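Side-chain contacts in protein YciF (Escherichia coli, PDB 2GS4), which is a homodimeric stress protein with a ferritin-like fold that probably binds metal inside its bundle of helices: residues E21-L24 and T25-L28; A43-A46 and H47-T51; H52-I55 and E56-D59; A101-A104 and A105-V109; E141-K144 and A145-I148. All coordinates share one frame; numbering follows the deposited sequence.

All five contacts are turns of long helices in one ferritin-like bundle: contact 1 on helix 6-33, contacts 2 and 3 in succession on helix 38-63, contact 4 on helix 95-126 and contact 5 on helix 130-159. None is wholly buried. Contacts 1 to 4 straddle core and surface, whereas contact 5 is mostly surface, with Glu-143 as its buried member. Contact 4 is chiefly alanine and aliphatic packing, and contact 1 mixes leucines with a threonine and a folded-back arginine. The polar chemistry concentrates where contacts 2, 3 and 5 meet: His-47, Glu-50 and Gln-54 all face Glu-143. Contacts 3 and 4 lie on opposite sides of the chain's centre.

Contact 1 of 5, residues E21-L24 and T25-L28; sequences EKQL and TRAL
Thr-25 N donates to Glu-21 O at 3.0 Å and Leu-28 N to Leu-24 O at 2.8 Å, the regular four-residue ladder of an alpha-helix. These turns lie in the second half of helix 6-33, one of the long helices of the ferritin-like bundle. Thr-25 turns its side chain back onto the preceding turn. Its OG1 sits between the backbone N and the carbonyl carbon (chi1 59°), and from there the hydroxyl donates to Lys-22 O; the modelled separation of 2.5 Å is very short and its exact value is doubtful. The methyl CG2 takes the other branch and rests against Glu-21 O, 3.3 Å away. A valine in its place would probably leave Lys-22 O without the hydroxyl donor, though the weak bond from the backbone N of the same residue would remain.

On the outer side Arg-26 bends back at chi2 (104°) and again at chi3, and this double bend brings the guanidinium down over the backbone of Gln-23: CA of Gln-23 lies under the centre of one face, 3.8 Å from Arg-26 CZ. The Gln-23 amide is turned 25° from the guanidinium plane, and its NE2 is spent on Ser-19 and Cys-75. Inward, Glu-21 bonds to Tyr-117 on helix 95-126, while Leu-24 packs on Met-78 and Val-109. Leu-28 closes the inner row, its CD1 branch set obliquely against Leu-24 CG at 3.8 Å.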
# COMPACT_ATOMS: atom_id res chain seq x y z
N GLU A 21 9.00 -3.48 6.86
CA GLU A 21 10.38 -3.15 7.19
C GLU A 21 11.29 -4.34 6.91
O GLU A 21 12.40 -4.19 6.41
CB GLU A 21 10.47 -2.74 8.67
CG GLU A 21 9.65 -1.50 9.02
CD GLU A 21 10.24 -0.21 8.46
OE1 GLU A 21 10.96 -0.26 7.44
OE2 GLU A 21 9.98 0.87 9.04
N LYS A 22 10.78 -5.53 7.23
CA LYS A 22 11.48 -6.79 7.04
C LYS A 22 11.83 -6.93 5.55
O LYS A 22 12.97 -7.20 5.17
CB LYS A 22 10.58 -7.95 7.45
CG LYS A 22 11.26 -9.08 8.18
CD LYS A 22 11.47 -8.76 9.65
CE LYS A 22 12.30 -9.86 10.31
NZ LYS A 22 12.84 -9.43 11.62
N GLN A 23 10.82 -6.74 4.70
CA GLN A 23 11.00 -6.84 3.26
C GLN A 23 11.90 -5.70 2.81
O GLN A 23 12.77 -5.89 1.95
CB GLN A 23 9.66 -6.73 2.54
CG GLN A 23 8.61 -7.74 2.98
CD GLN A 23 7.30 -7.57 2.24
OE1 GLN A 23 7.27 -7.53 1.01
NE2 GLN A 23 6.21 -7.46 2.98
N LEU A 24 11.71 -4.52 3.39
CA LEU A 24 12.53 -3.39 2.97
C LEU A 24 14.04 -3.66 3.16
O LEU A 24 14.83 -3.28 2.30
CB LEU A 24 12.10 -2.11 3.70
CG LEU A 24 12.40 -0.79 2.98
CD1 LEU A 24 11.96 -0.85 1.52
CD2 LEU A 24 11.69 0.36 3.68
N THR A 25 14.42 -4.35 4.24
CA THR A 25 15.85 -4.65 4.48
C THR A 25 16.51 -5.32 3.27
O THR A 25 17.59 -4.90 2.85
CB THR A 25 16.07 -5.57 5.72
OG1 THR A 25 15.37 -6.81 5.54
CG2 THR A 25 15.59 -4.89 7.00
N ARG A 26 15.88 -6.36 2.73
CA ARG A 26 16.41 -7.05 1.56
C ARG A 26 16.44 -6.09 0.37
O ARG A 26 17.46 -5.95 -0.31
CB ARG A 26 15.55 -8.27 1.19
CG ARG A 26 15.68 -9.51 2.10
CD ARG A 26 14.49 -9.69 3.05
NE ARG A 26 13.25 -10.10 2.39
CZ ARG A 26 12.14 -10.47 3.03
NH1 ARG A 26 12.12 -10.49 4.36
NH2 ARG A 26 11.05 -10.81 2.35
N ALA A 27 15.33 -5.42 0.12
CA ALA A 27 15.23 -4.50 -1.01
C ALA A 27 16.29 -3.40 -1.03
O ALA A 27 16.85 -3.09 -2.08
CB ALA A 27 13.84 -3.88 -1.05
N LEU A 28 16.57 -2.81 0.13
CA LEU A 28 17.56 -1.74 0.19
C LEU A 28 18.98 -2.21 -0.12
O LEU A 28 19.76 -1.46 -0.71
CB LEU A 28 17.49 -1.06 1.57
CG LEU A 28 16.17 -0.31 1.83
CD1 LEU A 28 16.05 0.07 3.30
CD2 LEU A 28 16.10 0.92 0.94

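Contact 2 of 5, residues A43-A46 and H47-T51; sequences AFHA and HLEET
Helix 38-63 of the ferritin-like bundle carries His-45 and Glu-49 one turn apart on its outer side, where the two side chains run side by side and point the same way. Glu-49 OE1 comes to 3.7 Å from His-45 CE1, with the carboxylate plane turned 69° from the ring. His-45 NE2 is 4.0 Å from the same Glu-49 OE1: the two ionisable groups are near each other but not in contact, and the charge on the ring is not known. His-45 reaches this position with CG anti to its own N (chi1 -175°). Glu-49 CG rests on His-45 O at 3.5 Å, and the bend at chi2 turns the carboxylate toward the ring. Leu-48 CD2 approaches the same ring obliquely, 4.2 Å from His-45 ND1.

The inner side is differently built. His-47 packs its CB on Ala-43 O at 3.5 Å, and its ring is overlain on one face, toward the rim, by OG1 of Thr-51. That hydroxyl also donates to His-47 O at 2.8 Å, from above the carbonyl plane, while Thr-51 N reaches the same oxygen from the opposite face. Two donors thus grip one carbonyl, and the threonine's rotation is fixed by it. The backbone ladder runs on regularly, with Glu-50 N to Ala-46 O nearly straight (172°).

Phe-44 leans on helix 6-33 at Leu-31 and on helix 95-126 at Ala-106. His-47 NE2 bonds to Glu-143 and Glu-50 OE1 to Thr-146, both on helix 130-159, which places this turn beside the bundle's carboxylate-rich interior.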
# COMPACT_ATOMS: atom_id res chain seq x y z
N ALA A 43 23.10 6.34 0.22
CA ALA A 43 21.83 6.71 0.84
C ALA A 43 20.99 5.45 1.04
O ALA A 43 20.28 5.34 2.04
CB ALA A 43 21.10 7.71 -0.04
N PHE A 44 21.06 4.51 0.11
CA PHE A 44 20.30 3.28 0.24
C PHE A 44 20.92 2.44 1.36
O PHE A 44 20.22 1.81 2.14
CB PHE A 44 20.28 2.46 -1.07
CG PHE A 44 19.36 3.01 -2.13
CD1 PHE A 44 18.03 3.32 -1.85
CD2 PHE A 44 19.82 3.18 -3.44
CE1 PHE A 44 17.17 3.80 -2.86
CE2 PHE A 44 18.97 3.65 -4.45
CZ PHE A 44 17.65 3.95 -4.15
N HIS A 45 22.25 2.44 1.43
CA HIS A 45 22.93 1.68 2.47
C HIS A 45 22.65 2.31 3.83
O HIS A 45 22.46 1.60 4.82
CB HIS A 45 24.44 1.63 2.22
CG HIS A 45 25.19 0.76 3.18
ND1 HIS A 45 24.95 -0.60 3.31
CD2 HIS A 45 26.16 1.05 4.07
CE1 HIS A 45 25.74 -1.10 4.23
NE2 HIS A 45 26.49 -0.12 4.72
N ALA A 46 22.62 3.64 3.87
CA ALA A 46 22.33 4.32 5.12
C ALA A 46 20.91 3.98 5.57
O ALA A 46 20.67 3.71 6.74
CB ALA A 46 22.48 5.83 4.95
N HIS A 47 19.97 3.97 4.63
CA HIS A 47 18.58 3.67 4.99
C HIS A 47 18.43 2.20 5.40
O HIS A 47 17.55 1.87 6.21
CB HIS A 47 17.63 3.98 3.84
CG HIS A 47 16.19 4.03 4.26
ND1 HIS A 47 15.15 3.78 3.40
CD2 HIS A 47 15.62 4.31 5.46
CE1 HIS A 47 14.00 3.89 4.04
NE2 HIS A 47 14.26 4.21 5.29
N LEU A 48 19.27 1.33 4.84
CA LEU A 48 19.23 -0.09 5.17
C LEU A 48 19.56 -0.25 6.65
O LEU A 48 18.94 -1.06 7.35
CB LEU A 48 20.26 -0.85 4.34
CG LEU A 48 20.60 -2.26 4.84
CD1 LEU A 48 19.32 -3.04 5.08
CD2 LEU A 48 21.50 -2.98 3.84
N GLU A 49 20.53 0.52 7.13
CA GLU A 49 20.91 0.46 8.53
C GLU A 49 19.82 1.05 9.40
O GLU A 49 19.40 0.44 10.39
CB GLU A 49 22.23 1.18 8.74
CG GLU A 49 23.37 0.52 7.99
CD GLU A 49 23.43 -0.97 8.26
OE1 GLU A 49 23.88 -1.72 7.37
OE2 GLU A 49 23.03 -1.39 9.37
N GLU A 50 19.33 2.23 9.03
CA GLU A 50 18.26 2.89 9.77
C GLU A 50 17.01 1.99 9.84
O GLU A 50 16.32 1.99 10.86
CB GLU A 50 17.95 4.26 9.11
CG GLU A 50 16.63 4.93 9.49
CD GLU A 50 16.42 6.26 8.76
OE1 GLU A 50 15.31 6.50 8.25
OE2 GLU A 50 17.37 7.07 8.71
N THR A 51 16.74 1.22 8.79
CA THR A 51 15.58 0.33 8.78
C THR A 51 15.74 -0.82 9.78
O THR A 51 14.76 -1.22 10.42
CB THR A 51 15.30 -0.25 7.36
OG1 THR A 51 14.96 0.81 6.46
CG2 THR A 51 14.12 -1.24 7.41

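Contact 3 of 5, residues H52-I55 and E56-D59; sequences HGQI and ERID
Ile-55 O is gripped twice from the following turn: Asp-59 N bonds to it at 3.1 Å, and Ile-58 N adds a weak bond at 3.0 Å. The Asp-59 carboxylate folds back over this same carbonyl, its CG 3.6 Å from Ile-55 O; CG lies beside its own backbone N (chi1 -62°), which turns the acid toward the preceding turn. Ile-58 sets its CG1 branch on Gln-54 O at 3.5 Å, and Glu-56 lays its CG on His-52 O at the same spacing.

Gln-54 and Arg-57 are the long polar side chains of this alpha-helical turn, yet they meet each other only through CG and NH2. Arg-57 bends at chi3 (-68°), and that kink brings NH2 obliquely alongside Gln-54 CG at 4.3 Å, a plain van der Waals approach. What holds both ends lies on helix 130-159: Gln-54 NE2 bonds to Glu-143 and Glu-142, while Arg-57 NH2 makes a salt bridge to Glu-142 and a hydrogen bond to Thr-139. Glu-142 is therefore shared between an amide and a guanidinium.

Helix 38-63 of the ferritin-like bundle is thus tied by polar groups to helix 130-159, whereas Ile-55 and Ile-58 pack against Tyr-18 of helix 6-33.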
# COMPACT_ATOMS: atom_id res chain seq x y z
N HIS A 52 16.95 -1.35 9.91
CA HIS A 52 17.18 -2.42 10.88
C HIS A 52 16.93 -1.80 12.25
O HIS A 52 16.38 -2.44 13.15
CB HIS A 52 18.61 -2.97 10.79
CG HIS A 52 18.74 -4.16 9.88
ND1 HIS A 52 19.47 -4.12 8.71
CD2 HIS A 52 18.22 -5.40 9.96
CE1 HIS A 52 19.38 -5.30 8.11
NE2 HIS A 52 18.63 -6.09 8.85
N GLY A 53 17.32 -0.54 12.40
CA GLY A 53 17.12 0.15 13.67
C GLY A 53 15.64 0.36 13.96
O GLY A 53 15.22 0.32 15.11
N GLN A 54 14.85 0.61 12.91
CA GLN A 54 13.43 0.85 13.07
C GLN A 54 12.71 -0.44 13.46
O GLN A 54 11.69 -0.40 14.17
CB GLN A 54 12.86 1.47 11.78
CG GLN A 54 13.45 2.86 11.53
CD GLN A 54 13.24 3.41 10.13
OE1 GLN A 54 12.84 2.69 9.22
NE2 GLN A 54 13.54 4.70 9.96
N ILE A 55 13.22 -1.58 13.01
CA ILE A 55 12.60 -2.83 13.40
C ILE A 55 12.84 -2.98 14.91
O ILE A 55 11.94 -3.39 15.64
CB ILE A 55 13.17 -4.03 12.60
CG1 ILE A 55 12.75 -3.90 11.13
CG2 ILE A 55 12.64 -5.34 13.18
CD1 ILE A 55 13.25 -5.00 10.22
N GLU A 56 14.03 -2.62 15.38
CA GLU A 56 14.29 -2.73 16.82
C GLU A 56 13.31 -1.84 17.58
O GLU A 56 12.82 -2.21 18.65
CB GLU A 56 15.72 -2.31 17.16
CG GLU A 56 16.78 -3.24 16.58
CD GLU A 56 16.68 -4.65 17.12
OE1 GLU A 56 17.03 -5.59 16.37
OE2 GLU A 56 16.28 -4.82 18.28
N ARG A 57 13.02 -0.67 17.03
CA ARG A 57 12.10 0.24 17.69
C ARG A 57 10.70 -0.37 17.76
O ARG A 57 9.96 -0.13 18.72
CB ARG A 57 12.08 1.59 16.96
CG ARG A 57 11.48 2.72 17.79
CD ARG A 57 11.76 4.07 17.14
NE ARG A 57 13.18 4.41 17.19
CZ ARG A 57 13.84 4.99 16.19
NH1 ARG A 57 15.13 5.27 16.31
NH2 ARG A 57 13.21 5.26 15.05
N ILE A 58 10.32 -1.16 16.75
CA ILE A 58 9.02 -1.81 16.76
C ILE A 58 8.97 -2.84 17.89
O ILE A 58 7.93 -3.04 18.51
CB ILE A 58 8.69 -2.52 15.40
CG1 ILE A 58 8.39 -1.47 14.31
CG2 ILE A 58 7.49 -3.44 15.56
CD1 ILE A 58 8.24 -2.07 12.91
N ASP A 59 10.09 -3.52 18.16
CA ASP A 59 10.11 -4.50 19.25
C ASP A 59 9.85 -3.75 20.55
O ASP A 59 9.16 -4.24 21.45
CB ASP A 59 11.47 -5.20 19.35
CG ASP A 59 11.82 -5.99 18.11
OD1 ASP A 59 10.90 -6.55 17.48
OD2 ASP A 59 13.02 -6.08 17.78

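Contact 4 of 5, residues A101-A104 and A105-V109; sequences ALIA and AAQKV
Ile-103 and Gln-107 cross at a slant, one turn apart on helix 95-126 of the ferritin-like bundle: the methyl CG2 of Ile-103 meets the amide carbon CD of Gln-107 at 4.1 Å. The glutamine runs back along the preceding turn. Its chi1 of -69° sets CG beside the backbone N and against Ile-103 O at 3.2 Å; the extended chain then takes NE2 to within 3.4 Å of Ala-104 CA. The backbone N of Gln-107 bonds to that same Ile-103 O at 2.8 Å; the carbonyl is thus met by a donor and a methylene of one residue. OE1 points to helix 130-159 and bonds to Thr-151. With the amide cut back to an alanine, the Thr-151 hydroxyl would probably lose this partner and a gap would open beside Ile-103 CG2.

Around this pair the turn is built of alanines, which keep the helix slim. Ala-105 CB lies on Ala-101 O at 3.3 Å, and Ala-106 CB sits on Leu-102 O at 3.4 Å. Their small side chains let neighbouring helices come close: Ala-105 packs against Ala-85 of helix 76-89, and Ala-106 against Phe-44 of helix 38-63.

Lys-108 heads away from the turn, bending at chi2 (-66°), and its NZ makes a salt bridge to Glu-79 of the second subunit. The foot of that side chain stays on the helix, CG resting 3.4 Å from Ala-104 O.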
# COMPACT_ATOMS: atom_id res chain seq x y z
N ALA A 101 14.71 7.02 -11.88
CA ALA A 101 13.69 6.02 -11.59
C ALA A 101 13.93 5.37 -10.23
O ALA A 101 12.99 5.14 -9.47
CB ALA A 101 13.67 4.96 -12.68
N LEU A 102 15.18 5.06 -9.91
CA LEU A 102 15.48 4.43 -8.62
C LEU A 102 15.11 5.35 -7.46
O LEU A 102 14.49 4.92 -6.49
CB LEU A 102 16.96 4.04 -8.55
CG LEU A 102 17.31 2.87 -9.49
CD1 LEU A 102 18.82 2.62 -9.49
CD2 LEU A 102 16.56 1.62 -9.04
N ILE A 103 15.46 6.63 -7.58
CA ILE A 103 15.15 7.61 -6.56
C ILE A 103 13.63 7.76 -6.45
O ILE A 103 13.07 7.76 -5.36
CB ILE A 103 15.80 8.95 -6.91
CG1 ILE A 103 17.32 8.76 -6.92
CG2 ILE A 103 15.37 10.04 -5.93
CD1 ILE A 103 18.12 10.02 -7.16
N ALA A 104 12.96 7.85 -7.60
CA ALA A 104 11.51 7.99 -7.63
C ALA A 104 10.83 6.76 -7.01
O ALA A 104 9.86 6.90 -6.27
CB ALA A 104 11.03 8.20 -9.07
N ALA A 105 11.33 5.57 -7.32
CA ALA A 105 10.76 4.36 -6.76
C ALA A 105 10.94 4.39 -5.24
O ALA A 105 10.04 4.05 -4.50
CB ALA A 105 11.43 3.13 -7.36
N ALA A 106 12.13 4.81 -4.80
CA ALA A 106 12.42 4.89 -3.37
C ALA A 106 11.54 5.92 -2.67
O ALA A 106 11.19 5.75 -1.50
CB ALA A 106 13.90 5.22 -3.15
N GLN A 107 11.18 6.99 -3.38
CA GLN A 107 10.32 8.02 -2.81
C GLN A 107 8.89 7.49 -2.65
O GLN A 107 8.15 7.94 -1.78
CB GLN A 107 10.32 9.28 -3.68
CG GLN A 107 11.65 10.04 -3.68
CD GLN A 107 11.63 11.21 -4.66
OE1 GLN A 107 11.88 12.35 -4.28
NE2 GLN A 107 11.32 10.92 -5.92
N LYS A 108 8.52 6.53 -3.49
CA LYS A 108 7.19 5.92 -3.41
C LYS A 108 7.16 5.06 -2.15
O LYS A 108 6.16 5.03 -1.43
CB LYS A 108 6.91 5.04 -4.65
CG LYS A 108 6.61 5.81 -5.94
CD LYS A 108 5.30 6.58 -5.83
CE LYS A 108 4.93 7.25 -7.15
NZ LYS A 108 3.60 7.91 -7.05
N VAL A 109 8.26 4.36 -1.90
CA VAL A 109 8.38 3.52 -0.72
C VAL A 109 8.28 4.46 0.49
O VAL A 109 7.61 4.14 1.48
CB VAL A 109 9.73 2.72 -0.71
CG1 VAL A 109 10.06 2.24 0.71
CG2 VAL A 109 9.62 1.52 -1.64

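Contact 5 of 5, residues E141-K144 and A145-I148; sequences EEEK and ATDI
The Glu-143 carboxylate, a flat group in a buried place, has Thr-146 OG1 standing well off its plane on one side, 4.3 Å from Glu-143 OE1. That OE1 accepts from Gln-54 and His-47 of helix 38-63, while Glu-50 and, on helix 95-126, Glu-110 bring like-charged oxygens close to the same carboxylate. Glu-142 also leaves the turn toward helix 38-63.

Thr-146 is the side chain that reaches back across the turn. Its OG1 lies beside its own N (chi1 -67°), which brings the hydroxyl 3.0 Å from Glu-142 O and within bonding reach of Glu-50 OE1 as well; the one proton is not assigned between the backbone and the side-chain acceptor. Thr-146 N bonds to that same Glu-142 O at 2.8 Å.

Asp-147 packs its CB on Glu-143 O at 3.4 Å, then throws CG anti to its N (chi1 -153°), away from the preceding turn and against Gln-107 and Glu-110. Ile-148 lays CG1 over Lys-144 O at 3.5 Å on the outward side. Ala-145 CB rests on Glu-141 O at 3.6 Å.

Acidic side chains gathered from several helices, with a histidine among them, are what ferritin-like and rubrerythrin-type bundles use to hold metal, and the buried cluster round Glu-143 is consistent with such a site.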
# COMPACT_ATOMS: atom_id res chain seq x y z
N GLU A 141 9.73 10.68 11.75
CA GLU A 141 10.66 11.76 11.41
C GLU A 141 11.89 11.29 10.63
O GLU A 141 12.38 12.02 9.77
CB GLU A 141 11.09 12.51 12.68
CG GLU A 141 9.91 13.08 13.46
CD GLU A 141 8.99 13.95 12.61
OE1 GLU A 141 7.78 13.99 12.91
OE2 GLU A 141 9.48 14.58 11.65
N GLU A 142 12.39 10.09 10.92
CA GLU A 142 13.56 9.59 10.20
C GLU A 142 13.19 9.34 8.75
O GLU A 142 13.97 9.63 7.84
CB GLU A 142 14.07 8.29 10.83
CG GLU A 142 14.77 8.48 12.18
CD GLU A 142 15.24 7.16 12.77
OE1 GLU A 142 14.71 6.10 12.38
OE2 GLU A 142 16.14 7.19 13.64
N GLU A 143 12.00 8.80 8.52
CA GLU A 143 11.54 8.52 7.17
C GLU A 143 11.34 9.82 6.40
O GLU A 143 11.60 9.89 5.20
CB GLU A 143 10.25 7.71 7.20
CG GLU A 143 10.45 6.29 7.70
CD GLU A 143 11.56 5.57 6.95
OE1 GLU A 143 12.68 5.47 7.48
OE2 GLU A 143 11.30 5.11 5.81
N LYS A 144 10.88 10.86 7.10
CA LYS A 144 10.70 12.15 6.46
C LYS A 144 12.08 12.69 6.07
O LYS A 144 12.26 13.20 4.96
CB LYS A 144 9.97 13.12 7.39
CG LYS A 144 8.45 12.89 7.45
CD LYS A 144 7.75 13.89 8.38
CE LYS A 144 6.24 13.63 8.45
NZ LYS A 144 5.58 14.52 9.44
N ALA A 145 13.06 12.56 6.96
CA ALA A 145 14.40 13.04 6.64
C ALA A 145 15.00 12.21 5.51
O ALA A 145 15.72 12.73 4.65
CB ALA A 145 15.30 12.98 7.87
N THR A 146 14.72 10.91 5.51
CA THR A 146 15.23 10.05 4.46
C THR A 146 14.62 10.51 3.13
O THR A 146 15.30 10.58 2.12
CB THR A 146 14.90 8.56 4.74
OG1 THR A 146 15.63 8.12 5.90
CG2 THR A 146 15.27 7.68 3.56
N ASP A 147 13.33 10.86 3.16
CA ASP A 147 12.67 11.31 1.95
C ASP A 147 13.28 12.63 1.45
O ASP A 147 13.51 12.79 0.25
CB ASP A 147 11.17 11.47 2.18
CG ASP A 147 10.36 11.29 0.91
OD1 ASP A 147 10.90 10.71 -0.06
OD2 ASP A 147 9.19 11.72 0.87
N ILE A 148 13.56 13.57 2.36
CA ILE A 148 14.15 14.85 1.96
C ILE A 148 15.52 14.62 1.31
O ILE A 148 15.88 15.31 0.35
CB ILE A 148 14.29 15.81 3.17
CG1 ILE A 148 12.91 16.37 3.53
CG2 ILE A 148 15.25 16.97 2.82
CD1 ILE A 148 12.78 16.87 4.95